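Local coordinates for putative secreted protein (Streptomyces coelicolor A3, PDB 2QF9) that is of unknown function but forms a compact all-helical bundle of the DUF305 family in the ferritin clan, and is probably secreted, at residues R14-H19 and V128-G133; S7-F12 and C138-E143; E25-V30 and V114-L119; P93-D98 and T121-G126. All coordinates share one frame; numbering follows the deposited sequence.

Contact 1. Residues R14-H19 and V128-G133; sequences RDMSVH and VHMAKG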
loop_
_atom_site.group_PDB
_atom_site.type_symbol
_atom_site.label_atom_id
_atom_site.label_comp_id
_atom_site.label_asym_id
_atom_site.label_seq_id
_atom_site.Cartn_x
_atom_site.Cartn_y
_atom_site.Cartn_z
ATOM N N ARG A 14 15.764 -0.964 -2.779
ATOM C CA ARG A 14 15.824 -1.542 -1.427
ATOM C C ARG A 14 15.620 -0.474 -0.350
ATOM O O ARG A 14 14.759 -0.610 0.550
ATOM C CB ARG A 14 17.170 -2.243 -1.192
ATOM C CG ARG A 14 17.299 -3.594 -1.856
ATOM C CD ARG A 14 18.630 -4.256 -1.522
ATOM N NE ARG A 14 18.787 -5.492 -2.284
ATOM C CZ ARG A 14 19.624 -5.674 -3.306
ATOM N NH1 ARG A 14 19.646 -6.846 -3.924
ATOM N NH2 ARG A 14 20.446 -4.711 -3.697
ATOM N N ASP A 15 16.411 0.592 -0.448
ATOM C CA ASP A 15 16.474 1.631 0.584
ATOM C C ASP A 15 15.195 2.449 0.613
ATOM O O ASP A 15 14.616 2.671 1.684
ATOM C CB ASP A 15 17.677 2.548 0.348
ATOM C CG ASP A 15 19.027 1.860 0.626
ATOM O OD1 ASP A 15 19.069 0.723 1.136
ATOM O OD2 ASP A 15 20.051 2.508 0.355
HETATM N N MSE A 16 14.725 2.873 -0.556
HETATM C CA MSE A 16 13.518 3.682 -0.574
HETATM C C MSE A 16 12.305 2.840 -0.160
HETATM O O MSE A 16 11.357 3.377 0.416
HETATM C CB MSE A 16 13.329 4.388 -1.930
HETATM C CG MSE A 16 12.232 5.407 -1.921
HETATM SE SE MSE A 16 12.531 6.886 -0.631
HETATM C CE MSE A 16 13.473 8.013 -1.849
ATOM N N SER A 17 12.319 1.524 -0.423
ATOM C CA SER A 17 11.211 0.679 0.055
ATOM C C SER A 17 11.100 0.677 1.594
ATOM O O SER A 17 9.996 0.800 2.153
ATOM C CB SER A 17 11.320 -0.744 -0.495
ATOM O OG SER A 17 11.010 -0.724 -1.877
ATOM N N VAL A 18 12.243 0.548 2.270
ATOM C CA VAL A 18 12.271 0.624 3.735
ATOM C C VAL A 18 11.826 2.021 4.218
ATOM O O VAL A 18 11.084 2.142 5.191
ATOM C CB VAL A 18 13.667 0.248 4.287
ATOM C CG1 VAL A 18 13.725 0.454 5.800
ATOM C CG2 VAL A 18 14.013 -1.209 3.943
ATOM N N HIS A 19 12.275 3.068 3.523
ATOM C CA HIS A 19 11.919 4.446 3.890
ATOM C C HIS A 19 10.396 4.649 3.779
ATOM O O HIS A 19 9.739 5.145 4.719
ATOM C CB HIS A 19 12.654 5.404 2.964
ATOM C CG HIS A 19 12.885 6.775 3.539
ATOM N ND1 HIS A 19 12.048 7.837 3.280
ATOM C CD2 HIS A 19 13.903 7.271 4.288
ATOM C CE1 HIS A 19 12.533 8.928 3.855
ATOM N NE2 HIS A 19 13.650 8.611 4.483
ATOM N N VAL A 128 13.717 13.164 -0.419
ATOM C CA VAL A 128 14.082 14.000 -1.570
ATOM C C VAL A 128 15.586 13.835 -1.872
ATOM O O VAL A 128 15.976 13.657 -3.035
ATOM C CB VAL A 128 13.706 15.491 -1.332
ATOM C CG1 VAL A 128 14.428 16.418 -2.310
ATOM C CG2 VAL A 128 12.190 15.690 -1.430
ATOM N N HIS A 129 16.404 13.874 -0.820
ATOM C CA HIS A 129 17.840 13.643 -0.932
ATOM C C HIS A 129 18.154 12.303 -1.625
ATOM O O HIS A 129 18.945 12.243 -2.567
ATOM C CB HIS A 129 18.477 13.699 0.448
ATOM C CG HIS A 129 19.946 13.441 0.439
ATOM N ND1 HIS A 129 20.858 14.364 -0.027
ATOM C CD2 HIS A 129 20.665 12.363 0.824
ATOM C CE1 HIS A 129 22.078 13.866 0.081
ATOM N NE2 HIS A 129 21.988 12.653 0.596
HETATM N N MSE A 130 17.499 11.242 -1.165
HETATM C CA MSE A 130 17.666 9.914 -1.743
HETATM C C MSE A 130 17.150 9.825 -3.180
HETATM O O MSE A 130 17.814 9.226 -4.044
HETATM C CB MSE A 130 16.959 8.876 -0.872
HETATM C CG MSE A 130 17.500 8.782 0.524
HETATM SE SE MSE A 130 16.257 7.802 1.691
HETATM C CE MSE A 130 16.276 6.044 0.823
ATOM N N ALA A 131 15.981 10.410 -3.440
ATOM C CA ALA A 131 15.392 10.387 -4.787
ATOM C C ALA A 131 16.302 11.127 -5.787
ATOM O O ALA A 131 16.520 10.667 -6.927
ATOM C CB ALA A 131 14.028 11.004 -4.776
ATOM N N LYS A 132 16.837 12.263 -5.342
ATOM C CA LYS A 132 17.812 13.019 -6.128
ATOM C C LYS A 132 19.010 12.151 -6.479
ATOM O O LYS A 132 19.530 12.243 -7.608
ATOM C CB LYS A 132 18.245 14.295 -5.391
ATOM C CG LYS A 132 17.244 15.422 -5.479
ATOM C CD LYS A 132 17.750 16.643 -4.704
ATOM C CE LYS A 132 16.804 17.827 -4.815
ATOM N NZ LYS A 132 17.275 18.948 -3.909
ATOM N N GLY A 133 19.435 11.305 -5.534
ATOM C CA GLY A 133 20.541 10.372 -5.755
ATOM C C GLY A 133 20.229 9.399 -6.888
ATOM O O GLY A 133 21.088 9.104 -7.723
#

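Contact 2. Residues S7-F12 and C138-E143; sequences SADAGF and CTVGVE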
loop_
_atom_site.group_PDB
_atom_site.type_symbol
_atom_site.label_atom_id
_atom_site.label_comp_id
_atom_site.label_asym_id
_atom_site.label_seq_id
_atom_site.Cartn_x
_atom_site.Cartn_y
_atom_site.Cartn_z
ATOM N N SER A 7 23.909 -2.234 -7.892
ATOM C CA SER A 7 23.629 -1.087 -8.735
ATOM C C SER A 7 22.876 -0.022 -7.929
ATOM O O SER A 7 22.329 -0.300 -6.848
ATOM C CB SER A 7 22.815 -1.498 -9.963
ATOM O OG SER A 7 21.505 -1.895 -9.588
ATOM N N ALA A 8 22.884 1.195 -8.456
ATOM C CA ALA A 8 22.039 2.281 -7.946
ATOM C C ALA A 8 20.553 1.892 -8.028
ATOM O O ALA A 8 19.773 2.191 -7.130
ATOM C CB ALA A 8 22.290 3.546 -8.762
ATOM N N ASP A 9 20.163 1.258 -9.135
ATOM C CA ASP A 9 18.772 0.849 -9.315
ATOM C C ASP A 9 18.342 -0.095 -8.195
ATOM O O ASP A 9 17.283 0.101 -7.592
ATOM C CB ASP A 9 18.589 0.209 -10.683
ATOM C CG ASP A 9 19.005 1.149 -11.808
ATOM O OD1 ASP A 9 18.306 2.144 -12.027
ATOM O OD2 ASP A 9 20.039 0.888 -12.456
ATOM N N ALA A 10 19.171 -1.093 -7.895
ATOM C CA ALA A 10 18.819 -2.046 -6.842
ATOM C C ALA A 10 18.844 -1.387 -5.466
ATOM O O ALA A 10 17.942 -1.593 -4.664
ATOM C CB ALA A 10 19.733 -3.275 -6.869
ATOM N N GLY A 11 19.897 -0.621 -5.194
ATOM C CA GLY A 11 20.073 -0.006 -3.870
ATOM C C GLY A 11 18.969 0.986 -3.564
ATOM O O GLY A 11 18.439 1.000 -2.452
ATOM N N PHE A 12 18.611 1.810 -4.543
ATOM C CA PHE A 12 17.528 2.771 -4.334
ATOM C C PHE A 12 16.211 2.044 -4.075
ATOM O O PHE A 12 15.486 2.402 -3.149
ATOM C CB PHE A 12 17.395 3.766 -5.491
ATOM C CG PHE A 12 16.242 4.724 -5.332
ATOM C CD1 PHE A 12 16.343 5.828 -4.475
ATOM C CD2 PHE A 12 15.046 4.499 -6.025
ATOM C CE1 PHE A 12 15.261 6.720 -4.346
ATOM C CE2 PHE A 12 13.956 5.365 -5.903
ATOM C CZ PHE A 12 14.061 6.487 -5.058
ATOM N N CYS A 138 20.641 6.220 -11.012
ATOM C CA CYS A 138 19.839 5.141 -11.594
ATOM C C CYS A 138 19.942 5.106 -13.120
ATOM O O CYS A 138 20.142 6.150 -13.776
ATOM C CB CYS A 138 18.372 5.263 -11.185
ATOM S SG CYS A 138 18.107 4.882 -9.417
ATOM N N THR A 139 19.783 3.901 -13.661
ATOM C CA THR A 139 19.856 3.664 -15.107
ATOM C C THR A 139 18.529 3.169 -15.716
ATOM O O THR A 139 18.318 3.264 -16.931
ATOM C CB THR A 139 21.006 2.673 -15.463
ATOM O OG1 THR A 139 20.664 1.351 -15.030
ATOM C CG2 THR A 139 22.318 3.080 -14.808
ATOM N N VAL A 140 17.642 2.629 -14.880
ATOM C CA VAL A 140 16.350 2.131 -15.337
ATOM C C VAL A 140 15.347 3.285 -15.464
ATOM O O VAL A 140 15.067 3.999 -14.488
ATOM C CB VAL A 140 15.791 1.020 -14.390
ATOM C CG1 VAL A 140 14.390 0.629 -14.801
ATOM C CG2 VAL A 140 16.710 -0.199 -14.372
ATOM N N GLY A 141 14.825 3.463 -16.672
ATOM C CA GLY A 141 14.020 4.633 -17.009
ATOM C C GLY A 141 12.829 4.834 -16.090
ATOM O O GLY A 141 12.622 5.933 -15.573
ATOM N N VAL A 142 12.045 3.769 -15.870
ATOM C CA VAL A 142 10.840 3.889 -15.053
ATOM C C VAL A 142 11.187 4.251 -13.593
ATOM O O VAL A 142 10.444 4.982 -12.938
ATOM C CB VAL A 142 9.948 2.614 -15.152
ATOM C CG1 VAL A 142 10.679 1.368 -14.647
ATOM C CG2 VAL A 142 8.635 2.811 -14.451
ATOM N N GLU A 143 12.319 3.741 -13.120
ATOM C CA GLU A 143 12.813 4.022 -11.763
ATOM C C GLU A 143 13.321 5.458 -11.610
ATOM O O GLU A 143 13.025 6.116 -10.604
ATOM C CB GLU A 143 13.894 3.024 -11.361
ATOM C CG GLU A 143 14.207 3.076 -9.874
ATOM C CD GLU A 143 15.136 1.971 -9.411
ATOM O OE1 GLU A 143 15.478 1.084 -10.222
ATOM O OE2 GLU A 143 15.512 1.991 -8.222
#

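Contact 3. Residues E25-V30 and V114-L119; sequences EMSYIV and VYYLQL. With EDO (1,2-ethanediol), chain C.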
loop_
_atom_site.group_PDB
_atom_site.type_symbol
_atom_site.label_atom_id
_atom_site.label_comp_id
_atom_site.label_asym_id
_atom_site.label_seq_id
_atom_site.Cartn_x
_atom_site.Cartn_y
_atom_site.Cartn_z
ATOM N N GLU A 25 3.627 3.463 8.005
ATOM C CA GLU A 25 3.413 3.187 9.430
ATOM C C GLU A 25 3.066 4.470 10.207
ATOM O O GLU A 25 2.115 4.481 11.003
ATOM C CB GLU A 25 4.649 2.485 10.022
ATOM C CG GLU A 25 4.619 2.264 11.532
ATOM C CD GLU A 25 3.520 1.299 12.020
ATOM O OE1 GLU A 25 2.705 0.806 11.201
ATOM O OE2 GLU A 25 3.479 1.047 13.252
HETATM N N MSE A 26 3.834 5.542 9.989
HETATM C CA MSE A 26 3.519 6.823 10.616
HETATM C C MSE A 26 2.098 7.286 10.310
HETATM O O MSE A 26 1.404 7.821 11.180
HETATM C CB MSE A 26 4.490 7.889 10.151
HETATM C CG MSE A 26 5.655 8.058 11.046
HETATM SE SE MSE A 26 6.308 9.850 10.731
HETATM C CE MSE A 26 6.759 9.683 8.858
ATOM N N SER A 27 1.669 7.089 9.064
ATOM C CA SER A 27 0.320 7.453 8.613
ATOM C C SER A 27 -0.778 6.654 9.306
ATOM O O SER A 27 -1.802 7.226 9.717
ATOM C CB SER A 27 0.225 7.364 7.078
ATOM O OG SER A 27 1.163 8.294 6.517
ATOM N N TYR A 28 -0.558 5.344 9.469
ATOM C CA TYR A 28 -1.478 4.510 10.236
ATOM C C TYR A 28 -1.587 4.994 11.681
ATOM O O TYR A 28 -2.683 5.049 12.232
ATOM C CB TYR A 28 -1.045 3.036 10.221
ATOM C CG TYR A 28 -1.679 2.292 9.074
ATOM C CD1 TYR A 28 -1.005 2.139 7.848
ATOM C CD2 TYR A 28 -2.988 1.799 9.185
ATOM C CE1 TYR A 28 -1.616 1.467 6.774
ATOM C CE2 TYR A 28 -3.606 1.113 8.098
ATOM C CZ TYR A 28 -2.919 0.976 6.908
ATOM O OH TYR A 28 -3.514 0.317 5.851
ATOM N N ILE A 29 -0.450 5.351 12.276
ATOM C CA ILE A 29 -0.429 5.764 13.676
ATOM C C ILE A 29 -1.192 7.085 13.870
ATOM O O ILE A 29 -2.099 7.165 14.721
ATOM C CB ILE A 29 1.020 5.874 14.241
ATOM C CG1 ILE A 29 1.719 4.497 14.253
ATOM C CG2 ILE A 29 0.987 6.453 15.662
ATOM C CD1 ILE A 29 3.241 4.620 14.457
ATOM N N VAL A 30 -0.856 8.100 13.073
ATOM C CA VAL A 30 -1.505 9.405 13.252
ATOM C C VAL A 30 -3.030 9.330 13.037
ATOM O O VAL A 30 -3.783 10.012 13.716
ATOM C CB VAL A 30 -0.859 10.540 12.417
ATOM C CG1 VAL A 30 -1.303 10.497 10.960
ATOM C CG2 VAL A 30 -1.199 11.917 13.050
ATOM N N VAL A 114 0.689 17.794 14.991
ATOM C CA VAL A 114 1.923 18.581 14.879
ATOM C C VAL A 114 3.134 17.658 14.809
ATOM O O VAL A 114 4.020 17.828 13.963
ATOM C CB VAL A 114 2.022 19.567 16.069
ATOM C CG1 VAL A 114 3.440 20.143 16.216
ATOM C CG2 VAL A 114 0.975 20.697 15.875
ATOM N N TYR A 115 3.167 16.680 15.693
ATOM C CA TYR A 115 4.339 15.794 15.781
ATOM C C TYR A 115 4.492 14.976 14.500
ATOM O O TYR A 115 5.597 14.833 13.990
ATOM C CB TYR A 115 4.254 14.892 17.005
ATOM C CG TYR A 115 5.612 14.319 17.382
ATOM C CD1 TYR A 115 6.640 15.167 17.815
ATOM C CD2 TYR A 115 5.867 12.957 17.315
ATOM C CE1 TYR A 115 7.892 14.659 18.163
ATOM C CE2 TYR A 115 7.108 12.439 17.653
ATOM C CZ TYR A 115 8.118 13.293 18.081
ATOM O OH TYR A 115 9.369 12.808 18.420
ATOM N N TYR A 116 3.369 14.499 13.964
ATOM C CA TYR A 116 3.337 13.788 12.679
ATOM C C TYR A 116 3.858 14.680 11.549
ATOM O O TYR A 116 4.697 14.262 10.746
ATOM C CB TYR A 116 1.897 13.354 12.383
ATOM C CG TYR A 116 1.699 12.796 11.003
ATOM C CD1 TYR A 116 2.117 11.490 10.682
ATOM C CD2 TYR A 116 1.113 13.583 9.988
ATOM C CE1 TYR A 116 1.932 10.971 9.403
ATOM C CE2 TYR A 116 0.930 13.079 8.706
ATOM C CZ TYR A 116 1.345 11.778 8.409
ATOM O OH TYR A 116 1.152 11.270 7.157
ATOM N N LEU A 117 3.340 15.902 11.480
ATOM C CA LEU A 117 3.774 16.852 10.466
ATOM C C LEU A 117 5.268 17.167 10.562
ATOM O O LEU A 117 5.935 17.312 9.551
ATOM C CB LEU A 117 2.929 18.123 10.518
ATOM C CG LEU A 117 1.462 17.920 10.108
ATOM C CD1 LEU A 117 0.652 19.105 10.603
ATOM C CD2 LEU A 117 1.302 17.715 8.587
ATOM N N GLN A 118 5.784 17.256 11.782
ATOM C CA GLN A 118 7.221 17.513 11.980
ATOM C C GLN A 118 8.063 16.315 11.536
ATOM O O GLN A 118 9.040 16.478 10.786
ATOM C CB GLN A 118 7.487 17.838 13.438
ATOM C CG GLN A 118 6.986 19.235 13.822
ATOM C CD GLN A 118 7.008 19.457 15.332
ATOM O OE1 GLN A 118 6.949 18.513 16.108
ATOM N NE2 GLN A 118 7.085 20.720 15.744
ATOM N N LEU A 119 7.670 15.122 11.989
ATOM C CA LEU A 119 8.370 13.899 11.582
ATOM C C LEU A 119 8.314 13.681 10.071
ATOM O O LEU A 119 9.317 13.321 9.453
ATOM C CB LEU A 119 7.802 12.674 12.275
ATOM C CG LEU A 119 8.023 12.519 13.780
ATOM C CD1 LEU A 119 7.281 11.279 14.284
ATOM C CD2 LEU A 119 9.530 12.457 14.154
HETATM C C1 EDO C . -2.361 0.275 2.437
HETATM O O1 EDO C . -1.970 0.127 3.794
HETATM C C2 EDO C . -1.749 1.566 1.910
HETATM O O2 EDO C . -2.655 2.632 2.138
#

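Contact 4. Residues P93-D98 and T121-G126; sequences PGMATD and TEHHRG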
loop_
_atom_site.group_PDB
_atom_site.type_symbol
_atom_site.label_atom_id
_atom_site.label_comp_id
_atom_site.label_asym_id
_atom_site.label_seq_id
_atom_site.Cartn_x
_atom_site.Cartn_y
_atom_site.Cartn_z
ATOM N N PRO A 93 18.757 9.016 5.687
ATOM C CA PRO A 93 18.293 10.403 5.784
ATOM C C PRO A 93 16.773 10.514 6.073
ATOM O O PRO A 93 15.968 9.897 5.376
ATOM C CB PRO A 93 18.630 10.980 4.392
ATOM C CG PRO A 93 19.809 10.179 3.929
ATOM C CD PRO A 93 19.630 8.803 4.505
ATOM N N GLY A 94 16.410 11.277 7.104
ATOM C CA GLY A 94 15.005 11.564 7.412
ATOM C C GLY A 94 14.222 10.474 8.128
ATOM O O GLY A 94 13.068 10.706 8.525
HETATM N N MSE A 95 14.835 9.295 8.305
HETATM C CA MSE A 95 14.180 8.201 9.044
HETATM C C MSE A 95 13.897 8.623 10.478
HETATM O O MSE A 95 14.749 9.242 11.138
HETATM C CB MSE A 95 15.023 6.917 9.082
HETATM C CG MSE A 95 15.146 6.197 7.781
HETATM SE SE MSE A 95 13.440 5.389 7.309
HETATM C CE MSE A 95 13.249 3.961 8.558
ATOM N N ALA A 96 12.701 8.308 10.959
ATOM C CA ALA A 96 12.359 8.564 12.369
ATOM C C ALA A 96 12.985 7.497 13.268
ATOM O O ALA A 96 13.133 6.339 12.880
ATOM C CB ALA A 96 10.826 8.618 12.568
ATOM N N THR A 97 13.385 7.897 14.474
ATOM C CA THR A 97 13.916 6.912 15.422
ATOM C C THR A 97 12.773 6.105 16.060
ATOM O O THR A 97 11.606 6.531 16.072
ATOM C CB THR A 97 14.681 7.608 16.554
ATOM O OG1 THR A 97 13.730 8.296 17.391
ATOM C CG2 THR A 97 15.707 8.580 15.972
ATOM N N ASP A 98 13.119 4.945 16.624
ATOM C CA ASP A 98 12.139 4.158 17.363
ATOM C C ASP A 98 11.454 4.979 18.447
ATOM O O ASP A 98 10.250 4.833 18.663
ATOM C CB ASP A 98 12.792 2.912 17.971
ATOM C CG ASP A 98 13.223 1.901 16.913
ATOM O OD1 ASP A 98 12.607 1.858 15.824
ATOM O OD2 ASP A 98 14.194 1.164 17.167
ATOM N N THR A 121 7.827 15.924 7.710
ATOM C CA THR A 121 8.610 16.947 7.024
ATOM C C THR A 121 10.082 16.493 6.918
ATOM O O THR A 121 10.691 16.496 5.822
ATOM C CB THR A 121 8.458 18.349 7.697
ATOM O OG1 THR A 121 7.124 18.825 7.482
ATOM C CG2 THR A 121 9.450 19.358 7.114
ATOM N N GLU A 122 10.629 16.045 8.043
ATOM C CA GLU A 122 11.997 15.542 8.064
ATOM C C GLU A 122 12.148 14.299 7.175
ATOM O O GLU A 122 13.140 14.147 6.448
ATOM C CB GLU A 122 12.410 15.252 9.500
ATOM C CG GLU A 122 13.825 14.736 9.666
ATOM C CD GLU A 122 14.909 15.691 9.177
ATOM O OE1 GLU A 122 14.625 16.858 8.793
ATOM O OE2 GLU A 122 16.070 15.251 9.177
ATOM N N HIS A 123 11.150 13.430 7.246
ATOM C CA HIS A 123 11.123 12.197 6.471
ATOM C C HIS A 123 11.156 12.507 4.967
ATOM O O HIS A 123 11.958 11.929 4.234
ATOM C CB HIS A 123 9.882 11.399 6.837
ATOM C CG HIS A 123 10.014 9.930 6.599
ATOM N ND1 HIS A 123 9.564 9.313 5.452
ATOM C CD2 HIS A 123 10.534 8.952 7.370
ATOM C CE1 HIS A 123 9.796 8.016 5.532
ATOM N NE2 HIS A 123 10.391 7.772 6.682
ATOM N N HIS A 124 10.291 13.426 4.536
ATOM C CA HIS A 124 10.260 13.912 3.152
ATOM C C HIS A 124 11.592 14.533 2.723
ATOM O O HIS A 124 12.046 14.278 1.603
ATOM C CB HIS A 124 9.131 14.927 2.966
ATOM C CG HIS A 124 7.795 14.317 2.668
ATOM N ND1 HIS A 124 7.446 13.029 3.031
ATOM C CD2 HIS A 124 6.714 14.840 2.039
ATOM C CE1 HIS A 124 6.214 12.782 2.615
ATOM N NE2 HIS A 124 5.749 13.863 2.008
ATOM N N ARG A 125 12.208 15.329 3.605
ATOM C CA ARG A 125 13.505 15.945 3.286
ATOM C C ARG A 125 14.564 14.883 2.964
ATOM O O ARG A 125 15.270 15.001 1.954
ATOM C CB ARG A 125 13.962 16.909 4.373
ATOM C CG ARG A 125 13.174 18.209 4.394
ATOM C CD ARG A 125 13.917 19.303 5.187
ATOM N NE ARG A 125 13.051 20.434 5.550
ATOM C CZ ARG A 125 12.578 21.344 4.698
ATOM N NH1 ARG A 125 12.860 21.280 3.392
ATOM N NH2 ARG A 125 11.815 22.330 5.158
ATOM N N GLY A 126 14.629 13.837 3.797
ATOM C CA GLY A 126 15.558 12.716 3.597
ATOM C C GLY A 126 15.242 11.992 2.289
ATOM O O GLY A 126 16.141 11.637 1.523
#

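Contact 1. Residues R14-H19 and V128-G133
Met130 reaches across from helix 109-137 and lays its selenium over one face of the His19 ring, an example of how a flexible chain can serve a flat partner and a helix surface at once. Met130 and Met16 are both selenomethionines. The Met130 SE atom sits 3.9 Å from the centroid of the His19 ring, 27° off the ring normal, and is displaced toward CD2, which it approaches to 3.5 Å. A bend about the CG-SE bond (chi3 63°) turns the methyl onto the opposing backbone, where Met130 CE lies 3.8 Å from Asp15 C and touches Asp15 CB as well.

Met16 answers in the reverse direction. Its CG stands anti to the backbone N (chi1 -170°), and bends at the next two torsions carry Met16 CE to 3.7 Å from Met130 CB and 3.8 Å from Ala131 N. The two chains thus cross obliquely, each methyl resting near the base of the other. The polar ends are satisfied by residues outside the two segments: His19 NE2 is hydrogen-bonded to Pro93 O, while Asp15 OD2 accepts from Trp77 NE1 and Met75 N.

The segments run nearly antiparallel, their axes 10.9 Å apart. Met57 of helix 37-63 packs on Met16, and Val151 of helix 141-167 on Ala131, so the contact is buried among all four long helices, with no strand nearby.

Contact 2. Residues S7-F12 and C138-E143
The Phe12 ring meets the Glu143 carboxylate at its edge: Glu143 OE2 lies near the ring plane, 3.4 Å from Phe12 CD2, with the two flat groups turned 39° apart. Cys138 SG comes in obliquely, 5.2 Å from the centroid of the Phe12 ring, and also touches Phe12 CB. Ala147 and Met150 of helix 141-167 and Met57 of helix 37-63 also touch the Phe12 side chain.

A second flat group, the Asp9 carboxylate, carries the polar part. Thr139 N donates to the syn lone pair of Asp9 OD1 at 2.8 Å. Val140 N reaches the same Asp9 OD1 at 3.0 Å along a nearly straight bond, but from above the carboxylate plane, 42° out of it. The other oxygen, Asp9 OD2, takes the Thr139 hydroxyl on its syn side, though somewhat out of the carboxylate plane, OG1 to OD2 being 2.7 Å. Both oxygens are therefore engaged, and the group is held against rotation. The arrangement depends on Asp9 CG lying anti to its carbonyl carbon (chi1 -57°), which brings the carboxylate to the turn. Glu143 OE1 lies 3.5 Å from Asp9 OD1, so two acid groups share this corner.

Val140, at the N-cap position of helix 141-167, also packs on Leu63 of the second subunit. Cys138 has just left helix 109-137 and is tied back to Cys134 by a disulfide. The whole is an interhelical turn of a helical bundle, stapled covalently at one end and gripped by a carboxylate from the first helix.

Contact 3. Residues E25-V30 and V114-L119
Val30 presses its CG1 methyl onto the centre of one face of the Tyr116 ring, a CH-pi contact with CG1 3.6 Å from the ring centroid and only 12° off the normal. With chi1 at 79°, CG1 lies over the ring while CG2, anti to the backbone N, meets the base of the side chain, Val30 CG2 lying 3.5 Å from Tyr116 CB. At the far end of the ring Tyr116 OH donates to Ser27 OG, 3.0 Å away, while Ser27 OG is in turn bonded to Ala23 O one helical turn back. The ring is thus covered on one face and held at its hydroxyl.

One turn before Val30, Met26, a selenomethionine, stands obliquely to the Tyr116 ring; in one of its two modelled conformers Met26 SE lies 3.5 Å from Leu119 CB. This is classic antiparallel helix packing within a four-helix bundle: the segments run at 170° with axes 10.6 Å apart, and Ala43 and Ile46 of helix 37-63 cover Tyr116 further.

The outer side, where Tyr115 and Gln118 are partly exposed, is looser. Leu119 CG of the same helix lies over one face of the Tyr115 ring, offset toward the rim, and Lys103 makes a cation-pi contact with it. Tyr28, by contrast, is buried against the second subunit: it leaves its helix on the side away from helix 109-137, and Tyr44 of the second subunit meets its ring edge-to-face. Its hydroxyl shares a hydrogen bond of 2.6 Å, Tyr28 OH to O1, with an ethanediol probably taken from the crystallisation liquor, which Gln48 of both subunits also holds.

Contact 4. Residues P93-D98 and T121-G126
His123 lies against residues 94-96 of the loop. Its CA already makes a CA-H...O contact with Gly94 O at 3.2 Å (141° at the hydrogen). His123 CB lies 3.7 Å from the same Gly94 O. With CG anti to the backbone N (chi1 -155°), the ring swings toward the loop, and His123 CG also stays 3.7 Å from Gly94 O. The closest ring atom is His123 CD2, 3.3 Å from that carbonyl oxygen, which approaches the ring obliquely. CD2 also has Ala96 N beyond it at 4.2 Å, at the edge of the ring near its plane; that amide is bonded to Gln22 OE1. At the tip, His123 NE2 sits 3.9 Å from the selenium of Met95, a selenomethionine whose chain lies alongside and points the same way. The ring also meets that of His19, the planes at about 30°.

The motif beneath is a loop draped on a helix of the bundle at a pair of glycines. Gly94 and Gly126, with no side chains between them, bring their CA atoms to 4.0 Å, and Gly94 has the positive phi that bends the loop here. A second CA-H...O contact joins Gly126 CA to Pro93 O at 3.4 Å. Pro93 packs its CB on Gly126 as well.

Past the contact the loop leaves the helix and runs on to Thr97, the N-cap of helix 98-106. On helix 109-137, His124 points away from the loop and is hydrogen-bonded through NE2 to Glu157 OE1 of helix 141-167.

How the contacts relate
From the N terminus, helix 8-31 supplies one side of contacts 2, 1 and 3 in turn. Contact 2 closes the longest loop, bringing the start of this helix to the turn between helices 109-137 and 141-167. Contact 1 is nested within it, and contact 3 within contact 1, both joining helix 8-31 to helix 109-137. Contact 4 folds the loop at 93-98 onto helix 109-137; it too nests inside contact 1 but crosses contact 3, since their segments alternate. Contact 1 touches both contact 2 and contact 4, and contact 4 touches contact 3. Contacts 2 and 3, about 29 Å apart between centres, lie on opposite sides of the chain's centre.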